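Local coordinates for protein varicella-zoster virus protease (Human herpesvirus 3, PDB 1VZV) that is a serine protease that probably cleaves the assembly protein after the procapsid has formed, so that the capsid can mature, and is active as a dimer, at residues 2-12 and 57-68. Numbering follows the deposited sequence.
Sequences ALYVAGYLALY and DIRGPFFLGIVR
Y8 and F62 share one face of the sheet, and the Y8 side chain runs toward D57. Its CB rests on P61 O at 3.4 Å. CG is near both P61 O and F62 CD1. CD1 meets the same pair, and CE1 lies near D57 OD2. Y8 OH donates to D57 OD2 at 3.2 Å. F62 turns its edge to one face of the Y8 ring, a T-shaped pair with planes at 85°. L11 CD2 covers the opposite face. With CG anti to its own N (chi1 170°), D57 brings its carboxylate to the tyrosine edge.

L3, V5 and G7 each exchange two backbone hydrogen bonds with V67, G65 and F63, an antiparallel ladder. Beyond it, L9 N to P61 O (2.9 Å) and Y12 N to R59 O (3.1 Å) are isolated hydrogen bonds. G60 CA stands over the centre of the Y12 ring, 3.6 Å from its centroid, as a CH-pi contact.

R59 NH2 forms a salt bridge with E215 of helix 205-216. Strand 47-56 flanks 61-67 and strand 144-146 flanks 3-8 in the mixed sheet of the assemblin fold. Helix 149-152 packs on Y4, A6 and L64; helix 23-29 touches Y12 and P61.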
loop_
_atom_site.group_PDB
_atom_site.type_symbol
_atom_site.label_atom_id
_atom_site.label_comp_id
_atom_site.label_asym_id
_atom_site.label_seq_id
_atom_site.Cartn_x
_atom_site.Cartn_y
_atom_site.Cartn_z
ATOM N N ALA A 2 -0.113 22.826 9.989
ATOM C CA ALA A 2 0.868 21.771 10.230
ATOM C C ALA A 2 0.322 20.599 11.027
ATOM O O ALA A 2 -0.809 20.605 11.491
ATOM C CB ALA A 2 2.105 22.338 10.929
ATOM N N LEU A 3 1.137 19.571 11.137
ATOM C CA LEU A 3 0.778 18.404 11.880
ATOM C C LEU A 3 1.905 18.237 12.852
ATOM O O LEU A 3 3.048 18.563 12.552
ATOM C CB LEU A 3 0.742 17.188 10.974
ATOM C CG LEU A 3 -0.503 16.892 10.135
ATOM C CD1 LEU A 3 -0.885 18.123 9.303
ATOM C CD2 LEU A 3 -0.237 15.658 9.255
ATOM N N TYR A 4 1.569 17.800 14.048
ATOM C CA TYR A 4 2.564 17.556 15.054
ATOM C C TYR A 4 2.461 16.085 15.253
ATOM O O TYR A 4 1.362 15.532 15.233
ATOM C CB TYR A 4 2.220 18.293 16.331
ATOM C CG TYR A 4 2.353 19.758 16.141
ATOM C CD1 TYR A 4 1.340 20.486 15.527
ATOM C CD2 TYR A 4 3.551 20.400 16.433
ATOM C CE1 TYR A 4 1.518 21.798 15.192
ATOM C CE2 TYR A 4 3.740 21.730 16.097
ATOM C CZ TYR A 4 2.717 22.414 15.473
ATOM O OH TYR A 4 2.911 23.714 15.105
ATOM N N VAL A 5 3.616 15.444 15.338
ATOM C CA VAL A 5 3.706 14.012 15.542
ATOM C C VAL A 5 4.493 13.854 16.836
ATOM O O VAL A 5 5.427 14.625 17.076
ATOM C CB VAL A 5 4.515 13.366 14.417
ATOM C CG1 VAL A 5 4.396 11.873 14.474
ATOM C CG2 VAL A 5 4.065 13.883 13.092
ATOM N N ALA A 6 4.089 12.916 17.685
ATOM C CA ALA A 6 4.794 12.669 18.937
ATOM C C ALA A 6 4.747 11.169 19.228
ATOM O O ALA A 6 3.759 10.511 18.918
ATOM C CB ALA A 6 4.167 13.454 20.064
ATOM N N GLY A 7 5.829 10.616 19.764
ATOM C CA GLY A 7 5.876 9.198 20.065
ATOM C C GLY A 7 7.247 8.889 20.617
ATOM O O GLY A 7 8.068 9.792 20.751
ATOM N N TYR A 8 7.495 7.632 20.967
ATOM C CA TYR A 8 8.786 7.213 21.500
ATOM C C TYR A 8 9.679 6.733 20.386
ATOM O O TYR A 8 9.288 5.883 19.586
ATOM C CB TYR A 8 8.635 6.035 22.440
ATOM C CG TYR A 8 7.869 6.273 23.703
ATOM C CD1 TYR A 8 8.498 6.775 24.819
ATOM C CD2 TYR A 8 6.548 5.871 23.815
ATOM C CE1 TYR A 8 7.862 6.862 26.000
ATOM C CE2 TYR A 8 5.901 5.956 24.997
ATOM C CZ TYR A 8 6.567 6.449 26.093
ATOM O OH TYR A 8 5.943 6.489 27.317
ATOM N N LEU A 9 10.906 7.217 20.371
ATOM C CA LEU A 9 11.843 6.794 19.345
ATOM C C LEU A 9 12.167 5.323 19.584
ATOM O O LEU A 9 12.391 4.570 18.630
ATOM C CB LEU A 9 13.122 7.629 19.431
ATOM C CG LEU A 9 13.284 8.859 18.541
ATOM C CD1 LEU A 9 11.955 9.321 18.039
ATOM C CD2 LEU A 9 14.017 9.966 19.282
ATOM N N ALA A 10 12.169 4.921 20.859
ATOM C CA ALA A 10 12.493 3.545 21.259
ATOM C C ALA A 10 12.176 3.258 22.735
ATOM O O ALA A 10 12.274 4.148 23.595
ATOM C CB ALA A 10 13.978 3.281 21.013
ATOM N N LEU A 11 11.788 2.024 23.040
ATOM C CA LEU A 11 11.513 1.702 24.429
ATOM C C LEU A 11 12.731 0.998 24.984
ATOM O O LEU A 11 13.210 0.017 24.390
ATOM C CB LEU A 11 10.255 0.848 24.589
ATOM C CG LEU A 11 8.892 1.533 24.418
ATOM C CD1 LEU A 11 7.815 0.603 24.925
ATOM C CD2 LEU A 11 8.845 2.830 25.183
ATOM N N TYR A 12 13.248 1.529 26.096
ATOM C CA TYR A 12 14.442 0.997 26.756
ATOM C C TYR A 12 14.349 -0.503 26.953
ATOM O O TYR A 12 13.416 -1.013 27.621
ATOM C CB TYR A 12 14.718 1.704 28.086
ATOM C CG TYR A 12 15.158 3.162 27.957
ATOM C CD1 TYR A 12 15.837 3.632 26.832
ATOM C CD2 TYR A 12 14.894 4.073 28.974
ATOM C CE1 TYR A 12 16.234 4.972 26.746
ATOM C CE2 TYR A 12 15.287 5.401 28.887
ATOM C CZ TYR A 12 15.947 5.840 27.783
ATOM O OH TYR A 12 16.284 7.160 27.734
ATOM N N ASP A 57 12.408 9.978 28.684
ATOM C CA ASP A 57 11.359 9.501 29.583
ATOM C C ASP A 57 11.810 8.259 30.357
ATOM O O ASP A 57 12.737 7.550 29.949
ATOM C CB ASP A 57 10.070 9.208 28.800
ATOM C CG ASP A 57 9.019 8.487 29.638
ATOM O OD1 ASP A 57 8.847 8.842 30.821
ATOM O OD2 ASP A 57 8.355 7.561 29.120
ATOM N N ILE A 58 11.172 8.030 31.503
ATOM C CA ILE A 58 11.460 6.879 32.350
ATOM C C ILE A 58 11.441 5.615 31.459
ATOM O O ILE A 58 12.235 4.696 31.651
ATOM C CB ILE A 58 10.394 6.797 33.510
ATOM C CG1 ILE A 58 11.070 6.714 34.872
ATOM C CG2 ILE A 58 9.493 5.589 33.352
ATOM C CD1 ILE A 58 11.891 5.476 35.059
ATOM N N ARG A 59 10.551 5.628 30.459
ATOM C CA ARG A 59 10.363 4.529 29.514
ATOM C C ARG A 59 11.225 4.588 28.264
ATOM O O ARG A 59 11.471 3.558 27.665
ATOM C CB ARG A 59 8.894 4.438 29.080
ATOM C CG ARG A 59 7.909 3.897 30.121
ATOM C CD ARG A 59 6.513 3.584 29.496
ATOM N NE ARG A 59 6.546 2.507 28.496
ATOM C CZ ARG A 59 5.531 1.698 28.191
ATOM N NH1 ARG A 59 4.349 1.764 28.808
ATOM N NH2 ARG A 59 5.720 0.783 27.266
ATOM N N GLY A 60 11.605 5.781 27.825
ATOM C CA GLY A 60 12.428 5.901 26.627
ATOM C C GLY A 60 12.477 7.286 25.996
ATOM O O GLY A 60 11.958 8.228 26.564
ATOM N N PRO A 61 13.152 7.466 24.858
ATOM C CA PRO A 61 13.177 8.801 24.268
ATOM C C PRO A 61 11.779 9.095 23.734
ATOM O O PRO A 61 11.207 8.242 23.040
ATOM C CB PRO A 61 14.148 8.633 23.093
ATOM C CG PRO A 61 14.980 7.482 23.469
ATOM C CD PRO A 61 13.995 6.550 24.084
ATOM N N PHE A 62 11.238 10.278 24.047
ATOM C CA PHE A 62 9.910 10.706 23.572
ATOM C C PHE A 62 10.116 11.973 22.752
ATOM O O PHE A 62 10.774 12.899 23.216
ATOM C CB PHE A 62 8.972 10.984 24.745
ATOM C CG PHE A 62 7.554 11.228 24.333
ATOM C CD1 PHE A 62 6.687 10.167 24.119
ATOM C CD2 PHE A 62 7.089 12.516 24.118
ATOM C CE1 PHE A 62 5.380 10.388 23.691
ATOM C CE2 PHE A 62 5.788 12.741 23.691
ATOM C CZ PHE A 62 4.935 11.679 23.475
ATOM N N PHE A 63 9.565 12.025 21.545
ATOM C CA PHE A 63 9.777 13.184 20.693
ATOM C C PHE A 63 8.538 13.838 20.197
ATOM O O PHE A 63 7.472 13.254 20.186
ATOM C CB PHE A 63 10.622 12.819 19.469
ATOM C CG PHE A 63 9.817 12.366 18.246
ATOM C CD1 PHE A 63 9.116 11.164 18.244
ATOM C CD2 PHE A 63 9.820 13.118 17.085
ATOM C CE1 PHE A 63 8.448 10.730 17.114
ATOM C CE2 PHE A 63 9.151 12.683 15.962
ATOM C CZ PHE A 63 8.468 11.491 15.978
ATOM N N LEU A 64 8.724 15.035 19.682
ATOM C CA LEU A 64 7.643 15.818 19.119
ATOM C C LEU A 64 8.247 16.391 17.838
ATOM O O LEU A 64 9.438 16.698 17.784
ATOM C CB LEU A 64 7.223 16.916 20.108
ATOM C CG LEU A 64 6.077 17.867 19.756
ATOM C CD1 LEU A 64 4.839 17.106 19.367
ATOM C CD2 LEU A 64 5.785 18.729 20.958
ATOM N N GLY A 65 7.474 16.463 16.779
ATOM C CA GLY A 65 8.052 16.988 15.575
ATOM C C GLY A 65 6.996 17.710 14.795
ATOM O O GLY A 65 5.802 17.628 15.115
ATOM N N ILE A 66 7.439 18.467 13.804
ATOM C CA ILE A 66 6.506 19.178 12.967
ATOM C C ILE A 66 6.624 18.684 11.510
ATOM O O ILE A 66 7.725 18.404 11.007
ATOM C CB ILE A 66 6.660 20.722 13.121
ATOM C CG1 ILE A 66 5.480 21.439 12.477
ATOM C CG2 ILE A 66 7.952 21.217 12.517
ATOM C CD1 ILE A 66 5.357 22.858 12.911
ATOM N N VAL A 67 5.465 18.413 10.914
ATOM C CA VAL A 67 5.362 17.963 9.535
ATOM C C VAL A 67 4.485 19.021 8.857
ATOM O O VAL A 67 3.262 19.054 8.996
ATOM C CB VAL A 67 4.776 16.504 9.431
ATOM C CG1 VAL A 67 4.525 16.103 7.977
ATOM C CG2 VAL A 67 5.740 15.513 10.079
ATOM N N ARG A 68 5.162 19.972 8.239
ATOM C CA ARG A 68 4.519 21.061 7.538
ATOM C C ARG A 68 5.048 21.008 6.100
ATOM O O ARG A 68 6.089 21.587 5.794
ATOM C CB ARG A 68 4.897 22.382 8.215
ATOM C CG ARG A 68 4.270 23.636 7.618
ATOM C CD ARG A 68 4.847 24.876 8.313
ATOM N NE ARG A 68 4.305 25.070 9.654
ATOM C CZ ARG A 68 3.434 26.034 9.965
ATOM N NH1 ARG A 68 3.100 26.950 9.048
ATOM N NH2 ARG A 68 2.949 26.131 11.214
#